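Local structure of CCMAN5 (Cellulosimicrobium cellulans, 2XSG) at residues P576-A587 with I614-A625; Q508-A516 with G537-Y545. The protein acts as a family 92 alpha-mannosidase with bound calcium, a bacterial glycosidase that enables mannose-6-phosphate modification of yeast-produced human lysosomal enzymes. One frame throughout, in Å; residues are numbered along the deposited sequence.

Contact 1: P576-A587 with I614-A625; sequences PDDGKAMLHSNA and IYTKETWNRYIA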
loop_
_atom_site.group_PDB
_atom_site.type_symbol
_atom_site.label_atom_id
_atom_site.label_comp_id
_atom_site.label_asym_id
_atom_site.label_seq_id
_atom_site.Cartn_x
_atom_site.Cartn_y
_atom_site.Cartn_z
ATOM N N PRO A 576 20.052 -25.814 -0.379
ATOM C CA PRO A 576 18.592 -25.587 -0.297
ATOM C C PRO A 576 17.978 -25.765 1.107
ATOM O O PRO A 576 16.867 -25.283 1.354
ATOM C CB PRO A 576 18.016 -26.636 -1.269
ATOM C CG PRO A 576 19.034 -27.713 -1.304
ATOM C CD PRO A 576 20.359 -26.980 -1.236
ATOM N N ASP A 577 18.702 -26.445 1.995
ATOM C CA ASP A 577 18.235 -26.685 3.347
ATOM C C ASP A 577 18.931 -25.789 4.390
ATOM O O ASP A 577 18.683 -25.928 5.581
ATOM C CB ASP A 577 18.389 -28.181 3.697
ATOM C CG ASP A 577 17.563 -29.109 2.759
ATOM O OD1 ASP A 577 16.415 -28.769 2.401
ATOM O OD2 ASP A 577 18.070 -30.194 2.387
ATOM N N ASP A 578 19.795 -24.872 3.944
ATOM C CA ASP A 578 20.450 -23.920 4.848
ATOM C C ASP A 578 19.765 -22.555 4.773
ATOM O O ASP A 578 19.983 -21.787 3.824
ATOM C CB ASP A 578 21.954 -23.785 4.519
ATOM C CG ASP A 578 22.722 -22.882 5.511
ATOM O OD1 ASP A 578 22.109 -22.152 6.336
ATOM O OD2 ASP A 578 23.970 -22.893 5.462
ATOM N N GLY A 579 18.936 -22.265 5.780
ATOM C CA GLY A 579 18.319 -20.956 5.930
ATOM C C GLY A 579 19.247 -19.752 5.824
ATOM O O GLY A 579 18.832 -18.684 5.376
ATOM N N LYS A 580 20.496 -19.915 6.251
ATOM C CA LYS A 580 21.464 -18.812 6.264
ATOM C C LYS A 580 22.000 -18.468 4.858
ATOM O O LYS A 580 22.533 -17.372 4.644
ATOM C CB LYS A 580 22.605 -19.139 7.242
ATOM C CG LYS A 580 23.570 -17.997 7.568
ATOM C CD LYS A 580 23.078 -17.055 8.699
ATOM C CE LYS A 580 24.127 -15.953 8.977
ATOM N NZ LYS A 580 23.594 -14.693 9.634
ATOM N N ALA A 581 21.844 -19.382 3.899
ATOM C CA ALA A 581 22.298 -19.132 2.524
ATOM C C ALA A 581 21.283 -18.345 1.675
ATOM O O ALA A 581 21.509 -18.107 0.488
ATOM C CB ALA A 581 22.675 -20.458 1.830
ATOM N N MET A 582 20.167 -17.959 2.290
ATOM C CA MET A 582 19.141 -17.177 1.623
ATOM C C MET A 582 19.480 -15.683 1.706
ATOM O O MET A 582 19.310 -15.061 2.760
ATOM C CB MET A 582 17.766 -17.462 2.257
ATOM C CG MET A 582 16.591 -16.652 1.669
ATOM S SD MET A 582 16.357 -16.817 -0.112
ATOM C CE MET A 582 16.137 -18.588 -0.356
ATOM N N LEU A 583 19.945 -15.108 0.598
ATOM C CA LEU A 583 20.422 -13.705 0.601
ATOM C C LEU A 583 19.319 -12.740 0.189
ATOM O O LEU A 583 19.389 -11.533 0.474
ATOM C CB LEU A 583 21.644 -13.541 -0.317
ATOM C CG LEU A 583 22.815 -14.481 -0.014
ATOM C CD1 LEU A 583 24.019 -14.110 -0.849
ATOM C CD2 LEU A 583 23.159 -14.486 1.486
ATOM N N HIS A 584 18.300 -13.285 -0.472
ATOM C CA HIS A 584 17.101 -12.534 -0.815
ATOM C C HIS A 584 16.247 -12.302 0.433
ATOM O O HIS A 584 16.187 -13.169 1.315
ATOM C CB HIS A 584 16.291 -13.322 -1.844
ATOM C CG HIS A 584 14.960 -12.719 -2.157
ATOM N ND1 HIS A 584 13.767 -13.364 -1.900
ATOM C CD2 HIS A 584 14.635 -11.540 -2.728
ATOM C CE1 HIS A 584 12.763 -12.594 -2.282
ATOM N NE2 HIS A 584 13.263 -11.483 -2.790
ATOM N N SER A 585 15.582 -11.148 0.504
ATOM C CA SER A 585 14.584 -10.921 1.549
ATOM C C SER A 585 13.184 -10.896 0.964
ATOM O O SER A 585 12.935 -10.210 -0.040
ATOM C CB SER A 585 14.849 -9.635 2.325
ATOM O OG SER A 585 13.879 -9.470 3.358
ATOM N N ASN A 586 12.270 -11.631 1.601
ATOM C CA ASN A 586 10.837 -11.569 1.260
ATOM C C ASN A 586 10.049 -10.518 2.057
ATOM O O ASN A 586 8.902 -10.215 1.732
ATOM C CB ASN A 586 10.173 -12.939 1.460
ATOM C CG ASN A 586 10.866 -14.041 0.685
ATOM O OD1 ASN A 586 11.387 -15.010 1.267
ATOM N ND2 ASN A 586 10.914 -13.888 -0.613
ATOM N N ALA A 587 10.673 -9.951 3.085
ATOM C CA ALA A 587 9.954 -9.168 4.089
ATOM C C ALA A 587 9.902 -7.683 3.754
ATOM O O ALA A 587 9.131 -6.935 4.363
ATOM C CB ALA A 587 10.578 -9.387 5.480
ATOM N N ILE A 614 7.669 -18.637 -3.004
ATOM C CA ILE A 614 7.571 -17.475 -2.113
ATOM C C ILE A 614 6.111 -17.143 -1.832
ATOM O O ILE A 614 5.743 -16.837 -0.699
ATOM C CB ILE A 614 8.319 -16.235 -2.693
ATOM C CG1 ILE A 614 9.832 -16.496 -2.745
ATOM C CG2 ILE A 614 8.084 -14.951 -1.812
ATOM C CD1 ILE A 614 10.607 -15.556 -3.689
ATOM N N TYR A 615 5.276 -17.206 -2.857
ATOM C CA TYR A 615 3.902 -16.695 -2.717
ATOM C C TYR A 615 2.872 -17.744 -2.293
ATOM O O TYR A 615 1.815 -17.384 -1.787
ATOM C CB TYR A 615 3.446 -15.982 -3.988
ATOM C CG TYR A 615 4.209 -14.715 -4.238
ATOM C CD1 TYR A 615 3.824 -13.528 -3.623
ATOM C CD2 TYR A 615 5.328 -14.708 -5.075
ATOM C CE1 TYR A 615 4.521 -12.355 -3.826
ATOM C CE2 TYR A 615 6.041 -13.537 -5.296
ATOM C CZ TYR A 615 5.627 -12.352 -4.667
ATOM O OH TYR A 615 6.323 -11.184 -4.880
ATOM N N THR A 616 3.172 -19.031 -2.489
ATOM C CA THR A 616 2.154 -20.053 -2.208
ATOM C C THR A 616 2.636 -21.242 -1.379
ATOM O O THR A 616 1.835 -22.116 -1.075
ATOM C CB THR A 616 1.479 -20.602 -3.476
ATOM O OG1 THR A 616 2.358 -21.518 -4.135
ATOM C CG2 THR A 616 1.102 -19.491 -4.430
ATOM N N LYS A 617 3.918 -21.258 -1.015
ATOM C CA LYS A 617 4.522 -22.369 -0.275
ATOM C C LYS A 617 5.361 -21.843 0.905
ATOM O O LYS A 617 5.382 -20.642 1.170
ATOM C CB LYS A 617 5.402 -23.206 -1.216
ATOM C CG LYS A 617 4.665 -23.801 -2.419
ATOM C CD LYS A 617 5.636 -24.540 -3.336
ATOM C CE LYS A 617 4.928 -25.214 -4.492
ATOM N NZ LYS A 617 4.060 -26.345 -4.061
ATOM N N GLU A 618 6.019 -22.753 1.615
ATOM C CA GLU A 618 6.968 -22.396 2.656
ATOM C C GLU A 618 8.308 -22.132 2.009
ATOM O O GLU A 618 8.713 -22.873 1.118
ATOM C CB GLU A 618 7.154 -23.542 3.635
ATOM C CG GLU A 618 5.956 -23.875 4.491
ATOM C CD GLU A 618 6.373 -24.614 5.748
ATOM O OE1 GLU A 618 7.434 -25.276 5.717
ATOM O OE2 GLU A 618 5.670 -24.501 6.775
ATOM N N THR A 619 8.989 -21.079 2.449
ATOM C CA THR A 619 10.365 -20.812 2.028
ATOM C C THR A 619 11.261 -20.539 3.228
ATOM O O THR A 619 10.768 -20.235 4.319
ATOM C CB THR A 619 10.472 -19.564 1.118
ATOM O OG1 THR A 619 9.720 -18.483 1.698
ATOM C CG2 THR A 619 9.961 -19.870 -0.288
ATOM N N TRP A 620 12.575 -20.623 3.005
ATOM C CA TRP A 620 13.562 -20.154 3.976
ATOM C C TRP A 620 13.582 -18.636 4.039
ATOM O O TRP A 620 13.657 -17.960 3.013
ATOM C CB TRP A 620 14.956 -20.663 3.621
ATOM C CG TRP A 620 15.165 -22.076 4.047
ATOM C CD1 TRP A 620 15.350 -23.166 3.230
ATOM C CD2 TRP A 620 15.186 -22.566 5.392
ATOM N NE1 TRP A 620 15.510 -24.293 3.994
ATOM C CE2 TRP A 620 15.406 -23.962 5.321
ATOM C CE3 TRP A 620 15.066 -21.962 6.652
ATOM C CZ2 TRP A 620 15.505 -24.765 6.467
ATOM C CZ3 TRP A 620 15.155 -22.763 7.792
ATOM C CH2 TRP A 620 15.370 -24.151 7.690
ATOM N N ASN A 621 13.491 -18.116 5.258
ATOM C CA ASN A 621 13.539 -16.678 5.490
ATOM C C ASN A 621 14.634 -16.309 6.462
ATOM O O ASN A 621 14.580 -16.679 7.638
ATOM C CB ASN A 621 12.186 -16.161 5.961
ATOM C CG ASN A 621 11.187 -16.103 4.832
ATOM O OD1 ASN A 621 11.088 -15.093 4.138
ATOM N ND2 ASN A 621 10.495 -17.215 4.591
ATOM N N ARG A 622 15.645 -15.616 5.936
ATOM C CA ARG A 622 16.772 -15.145 6.727
ATOM C C ARG A 622 16.539 -13.735 7.264
ATOM O O ARG A 622 16.939 -13.411 8.391
ATOM C CB ARG A 622 18.079 -15.197 5.910
ATOM C CG ARG A 622 19.282 -14.567 6.636
ATOM C CD ARG A 622 20.610 -14.748 5.903
ATOM N NE ARG A 622 21.681 -13.993 6.573
ATOM C CZ ARG A 622 22.945 -13.906 6.152
ATOM N NH1 ARG A 622 23.362 -14.554 5.072
ATOM N NH2 ARG A 622 23.807 -13.176 6.841
ATOM N N TYR A 623 15.879 -12.896 6.472
ATOM C CA TYR A 623 15.764 -11.484 6.823
ATOM C C TYR A 623 14.360 -11.009 7.217
ATOM O O TYR A 623 13.362 -11.417 6.633
ATOM C CB TYR A 623 16.292 -10.622 5.675
ATOM C CG TYR A 623 17.763 -10.851 5.338
ATOM C CD1 TYR A 623 18.133 -11.718 4.311
ATOM C CD2 TYR A 623 18.768 -10.169 6.010
ATOM C CE1 TYR A 623 19.471 -11.914 3.976
ATOM C CE2 TYR A 623 20.113 -10.373 5.695
ATOM C CZ TYR A 623 20.452 -11.242 4.674
ATOM O OH TYR A 623 21.775 -11.442 4.342
ATOM N N ILE A 624 14.321 -10.136 8.225
ATOM C CA ILE A 624 13.121 -9.344 8.568
ATOM C C ILE A 624 13.301 -7.955 7.961
ATOM O O ILE A 624 14.290 -7.719 7.276
ATOM C CB ILE A 624 12.854 -9.288 10.118
ATOM C CG1 ILE A 624 14.135 -8.960 10.901
ATOM C CG2 ILE A 624 12.245 -10.622 10.602
ATOM C CD1 ILE A 624 13.919 -8.695 12.395
ATOM N N ALA A 625 12.348 -7.053 8.175
ATOM C CA ALA A 625 12.342 -5.766 7.486
ATOM C C ALA A 625 12.979 -4.649 8.297
ATOM O O ALA A 625 13.082 -3.525 7.824
ATOM C CB ALA A 625 10.930 -5.387 7.056
HETATM O O HOH W 1 21.714 -10.420 1.520
HETATM O O HOH W 2 15.293 -13.867 3.655
HETATM O O HOH W 3 14.191 -7.094 4.581
HETATM O O HOH W 4 12.663 -12.702 4.161
#

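Contact 2: Q508-A516 with G537-Y545; sequences QVGLLTPRA and GTLWQYHWY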
loop_
_atom_site.group_PDB
_atom_site.type_symbol
_atom_site.label_atom_id
_atom_site.label_comp_id
_atom_site.label_asym_id
_atom_site.label_seq_id
_atom_site.Cartn_x
_atom_site.Cartn_y
_atom_site.Cartn_z
ATOM N N GLN A 508 34.690 -14.968 -10.908
ATOM C CA GLN A 508 34.699 -13.681 -10.211
ATOM C C GLN A 508 33.413 -12.885 -10.446
ATOM O O GLN A 508 33.104 -12.487 -11.574
ATOM C CB GLN A 508 35.921 -12.869 -10.617
ATOM C CG GLN A 508 37.241 -13.568 -10.314
ATOM C CD GLN A 508 37.428 -13.738 -8.833
ATOM O OE1 GLN A 508 37.708 -12.777 -8.120
ATOM N NE2 GLN A 508 37.239 -14.962 -8.348
ATOM N N VAL A 509 32.683 -12.627 -9.368
ATOM C CA VAL A 509 31.378 -11.980 -9.467
ATOM C C VAL A 509 31.424 -10.604 -8.843
ATOM O O VAL A 509 31.758 -10.465 -7.663
ATOM C CB VAL A 509 30.281 -12.817 -8.760
ATOM C CG1 VAL A 509 28.921 -12.154 -8.920
ATOM C CG2 VAL A 509 30.288 -14.276 -9.293
ATOM N N GLY A 510 31.087 -9.586 -9.637
ATOM C CA GLY A 510 31.052 -8.212 -9.160
ATOM C C GLY A 510 29.766 -7.885 -8.417
ATOM O O GLY A 510 28.685 -8.336 -8.800
ATOM N N LEU A 511 29.884 -7.068 -7.374
ATOM C CA LEU A 511 28.734 -6.704 -6.538
ATOM C C LEU A 511 28.822 -5.263 -6.075
ATOM O O LEU A 511 29.915 -4.747 -5.797
ATOM C CB LEU A 511 28.662 -7.584 -5.290
ATOM C CG LEU A 511 28.479 -9.085 -5.361
ATOM C CD1 LEU A 511 28.578 -9.624 -3.936
ATOM C CD2 LEU A 511 27.147 -9.437 -5.987
ATOM N N LEU A 512 27.659 -4.626 -5.969
ATOM C CA LEU A 512 27.537 -3.320 -5.359
ATOM C C LEU A 512 28.317 -3.300 -4.049
ATOM O O LEU A 512 28.105 -4.154 -3.182
ATOM C CB LEU A 512 26.066 -2.998 -5.104
ATOM C CG LEU A 512 25.745 -1.641 -4.454
ATOM C CD1 LEU A 512 26.033 -0.456 -5.415
ATOM C CD2 LEU A 512 24.300 -1.604 -4.007
ATOM N N THR A 513 29.220 -2.327 -3.935
ATOM C CA THR A 513 30.136 -2.170 -2.798
ATOM C C THR A 513 30.365 -0.666 -2.523
ATOM O O THR A 513 30.512 0.110 -3.468
ATOM C CB THR A 513 31.501 -2.856 -3.108
ATOM O OG1 THR A 513 31.278 -4.218 -3.452
ATOM C CG2 THR A 513 32.450 -2.825 -1.921
ATOM N N PRO A 514 30.388 -0.241 -1.237
ATOM C CA PRO A 514 30.670 1.169 -0.992
ATOM C C PRO A 514 32.097 1.532 -1.462
ATOM O O PRO A 514 33.030 0.721 -1.357
ATOM C CB PRO A 514 30.551 1.290 0.530
ATOM C CG PRO A 514 30.900 -0.089 1.024
ATOM C CD PRO A 514 30.247 -0.991 0.021
ATOM N N ARG A 515 32.243 2.746 -1.965
ATOM C CA ARG A 515 33.500 3.198 -2.544
ATOM C C ARG A 515 33.846 4.559 -1.986
ATOM O O ARG A 515 33.006 5.460 -1.951
ATOM C CB ARG A 515 33.378 3.266 -4.059
ATOM C CG ARG A 515 34.656 2.958 -4.804
ATOM C CD ARG A 515 34.511 3.254 -6.298
ATOM N NE ARG A 515 35.767 2.969 -6.999
ATOM C CZ ARG A 515 35.890 2.800 -8.312
ATOM N NH1 ARG A 515 34.833 2.888 -9.116
ATOM N NH2 ARG A 515 37.085 2.540 -8.818
ATOM N N ALA A 516 35.096 4.690 -1.537
ATOM C CA ALA A 516 35.598 5.911 -0.937
ATOM C C ALA A 516 35.726 7.027 -1.984
ATOM O O ALA A 516 35.673 6.774 -3.199
ATOM C CB ALA A 516 36.951 5.646 -0.247
ATOM N N GLY A 537 18.148 -2.894 4.155
ATOM C CA GLY A 537 18.633 -4.004 3.335
ATOM C C GLY A 537 20.134 -4.196 3.303
ATOM O O GLY A 537 20.886 -3.505 4.008
ATOM N N THR A 538 20.559 -5.140 2.458
ATOM C CA THR A 538 21.950 -5.553 2.352
ATOM C C THR A 538 22.464 -5.193 0.964
ATOM O O THR A 538 21.666 -4.926 0.049
ATOM C CB THR A 538 22.098 -7.086 2.496
ATOM O OG1 THR A 538 21.598 -7.716 1.316
ATOM C CG2 THR A 538 21.358 -7.621 3.716
ATOM N N LEU A 539 23.781 -5.220 0.798
ATOM C CA LEU A 539 24.386 -4.988 -0.515
ATOM C C LEU A 539 23.920 -5.999 -1.584
ATOM O O LEU A 539 23.607 -5.602 -2.697
ATOM C CB LEU A 539 25.915 -4.905 -0.420
ATOM C CG LEU A 539 26.400 -3.639 0.304
ATOM C CD1 LEU A 539 27.776 -3.828 0.881
ATOM C CD2 LEU A 539 26.347 -2.406 -0.587
ATOM N N TRP A 540 23.841 -7.287 -1.241
ATOM C CA TRP A 540 23.293 -8.293 -2.170
ATOM C C TRP A 540 21.884 -7.934 -2.651
ATOM O O TRP A 540 21.540 -8.183 -3.810
ATOM C CB TRP A 540 23.247 -9.664 -1.539
ATOM C CG TRP A 540 24.510 -10.460 -1.644
ATOM C CD1 TRP A 540 25.461 -10.605 -0.693
ATOM C CD2 TRP A 540 24.938 -11.246 -2.768
ATOM N NE1 TRP A 540 26.469 -11.422 -1.150
ATOM C CE2 TRP A 540 26.168 -11.830 -2.420
ATOM C CE3 TRP A 540 24.407 -11.492 -4.040
ATOM C CZ2 TRP A 540 26.875 -12.664 -3.288
ATOM C CZ3 TRP A 540 25.109 -12.330 -4.904
ATOM C CH2 TRP A 540 26.338 -12.899 -4.518
ATOM N N GLN A 541 21.078 -7.360 -1.759
ATOM C CA GLN A 541 19.685 -7.017 -2.074
ATOM C C GLN A 541 19.623 -5.725 -2.916
ATOM O O GLN A 541 18.926 -5.659 -3.940
ATOM C CB GLN A 541 18.866 -6.908 -0.778
ATOM C CG GLN A 541 18.690 -8.272 -0.065
ATOM C CD GLN A 541 18.346 -8.161 1.419
ATOM O OE1 GLN A 541 18.163 -7.059 1.950
ATOM N NE2 GLN A 541 18.245 -9.316 2.101
ATOM N N TYR A 542 20.371 -4.713 -2.487
ATOM C CA TYR A 542 20.515 -3.479 -3.254
ATOM C C TYR A 542 21.317 -3.630 -4.545
ATOM O O TYR A 542 21.183 -2.798 -5.448
ATOM C CB TYR A 542 21.146 -2.390 -2.393
ATOM C CG TYR A 542 20.178 -1.593 -1.576
ATOM C CD1 TYR A 542 19.757 -2.024 -0.314
ATOM C CD2 TYR A 542 19.700 -0.383 -2.047
ATOM C CE1 TYR A 542 18.864 -1.259 0.448
ATOM C CE2 TYR A 542 18.812 0.382 -1.302
ATOM C CZ TYR A 542 18.408 -0.055 -0.060
ATOM O OH TYR A 542 17.532 0.744 0.632
ATOM N N HIS A 543 22.147 -4.669 -4.653
ATOM C CA HIS A 543 22.908 -4.914 -5.889
ATOM C C HIS A 543 22.070 -4.804 -7.185
ATOM O O HIS A 543 22.531 -4.232 -8.196
ATOM C CB HIS A 543 23.645 -6.260 -5.857
ATOM C CG HIS A 543 24.451 -6.519 -7.097
ATOM N ND1 HIS A 543 24.087 -7.456 -8.039
ATOM C CD2 HIS A 543 25.559 -5.911 -7.583
ATOM C CE1 HIS A 543 24.952 -7.437 -9.039
ATOM N NE2 HIS A 543 25.852 -6.503 -8.789
ATOM N N TRP A 544 20.850 -5.341 -7.126
ATOM C CA TRP A 544 19.950 -5.483 -8.270
ATOM C C TRP A 544 19.071 -4.240 -8.494
ATOM O O TRP A 544 18.188 -4.261 -9.351
ATOM C CB TRP A 544 19.057 -6.736 -8.103
ATOM C CG TRP A 544 19.824 -7.966 -7.687
ATOM C CD1 TRP A 544 19.905 -8.502 -6.433
ATOM C CD2 TRP A 544 20.627 -8.806 -8.537
ATOM N NE1 TRP A 544 20.713 -9.628 -6.448
ATOM C CE2 TRP A 544 21.175 -9.827 -7.722
ATOM C CE3 TRP A 544 20.946 -8.785 -9.907
ATOM C CZ2 TRP A 544 22.016 -10.821 -8.231
ATOM C CZ3 TRP A 544 21.793 -9.764 -10.409
ATOM C CH2 TRP A 544 22.324 -10.765 -9.566
ATOM N N TYR A 545 19.314 -3.168 -7.735
ATOM C CA TYR A 545 18.384 -2.032 -7.702
ATOM C C TYR A 545 18.131 -1.362 -9.047
ATOM O O TYR A 545 16.986 -0.975 -9.362
ATOM C CB TYR A 545 18.810 -0.978 -6.672
ATOM C CG TYR A 545 17.691 -0.047 -6.258
ATOM C CD1 TYR A 545 17.439 1.140 -6.958
ATOM C CD2 TYR A 545 16.884 -0.343 -5.160
ATOM C CE1 TYR A 545 16.409 2.003 -6.569
ATOM C CE2 TYR A 545 15.851 0.521 -4.761
ATOM C CZ TYR A 545 15.618 1.676 -5.471
ATOM O OH TYR A 545 14.596 2.511 -5.068
#

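Contact 1: P576-A587 with I614-A625
Trp620 lays its indole flat against the turn at Gly579, whose N sits 3.8 Å above the ring plane, over its centre. Gly579 CA is 3.5 Å from Trp620 CE3, leaving no room for a beta carbon, while Pro576 O lies at the ring's edge. With an alanine in place of Trp620, the Gly579 turn would probably be uncovered and a gap opened between it and the strand. Arg622 runs out extended, with CG opposite the backbone N (chi1 174°). Its guanidinium is sandwiched: Tyr623 OH, itself bonded to Ala527 O, lies over one face and Lys580 CE over the other, 3.5 Å above the plane. Arg622 NH1 gives Lys580 O a weak bond of 3.0 Å, bent to 127°. Lys580 NZ and Arg622 NH2 are like charges, probably reconciled by Glu638, which salt-bridges both. Strand 618-623 is an edge strand of a three-stranded antiparallel sheet, paired with 638-646; 576-587 packs across it directly around Gly579 and Lys580 and partly through water from Leu583 on. One water joins His584 O to Tyr623 N; another ties Asn586 N to Asn621 OD1 and Tyr623 O. Within 576-587, an Asx turn (Lys580 N to Asp578 OD1, 2.8 Å) leads into the 3-10 turn 579-581, and Ser585 OG makes an ST turn with Ala587 N. The side chain of Ala625 comes within about 5 Å of the calcium.

Contact 2: Q508-A516 with G537-Y545
Leu511 sets CD2 between Trp540 and His543 and lays CD1 on the indole, and this is where the packing is tightest. CD2 is shared by two rings in a pair of CH-pi contacts: it stands 3.8 Å from the centroid of the Trp540 six-membered ring, 16° off the normal, and 4.0 Å from the His543 centroid, almost exactly on the normal at 4°. The other methyl, CD1, lies over the same indole face nearer its rim, 3.5 Å from Trp540 CZ2. The imidazole of His543 is also met at its edge, where Leu512 N lies near the plane of the ring.

Next along the strand, Leu512 points into the helix. With CG opposite its backbone N (chi1 180°), it sends CD2 to within 3.6 Å of Tyr542 CB, and its CG lies 4.0 Å from Leu539 CD2, the two leucines crossing at about a right angle. Pro455 and Val459 of helix 455-474 pack on Leu512 as well, so the aliphatic cluster is closed in by a third element.

Away from this centre the fit slackens. Pro514 touches Leu539 with one ring carbon, CD to CD1 at 3.9 Å, and beyond it the chain leaves the helix toward partly exposed Arg515 and Ala516. At the other end Gln508 is exposed and takes no part. The side-chain contacts are mainly apolar; the side-chain hydrogen bonds described here lie within each segment. Thr513 OG1 donates to Leu511 O, and Thr538 and Gln541 exchange bonds in a capping box that starts helix 539-542. The whole is a short strand packed on a capped helical turn within the helix-rich catalytic domain of family 92, generally an (alpha/alpha)6 barrel.

From the N terminus, strand 508-512 comes first, and contact 2 closes the 20-residue excursion, without helix or strand, that leads to helix 539-542. The chain then runs through helices 550-556 and 560-570 to 576-587, where contact 1 closes a second loop around the calcium ligands Asn588 and Glu589 and helix 604-616. The loops follow in series, neither nested nor crossed, their contact centres about 19 Å apart. Yet they meet: Gln541 NE2 probably donates to Leu583 O at 3.0 Å, and Leu583 packs on Trp540. Tyr623 also bonds Ala527, inside the first loop. Strand 618-623 is thus joined through helix 539-542 to strand 508-512 and helix 455-474.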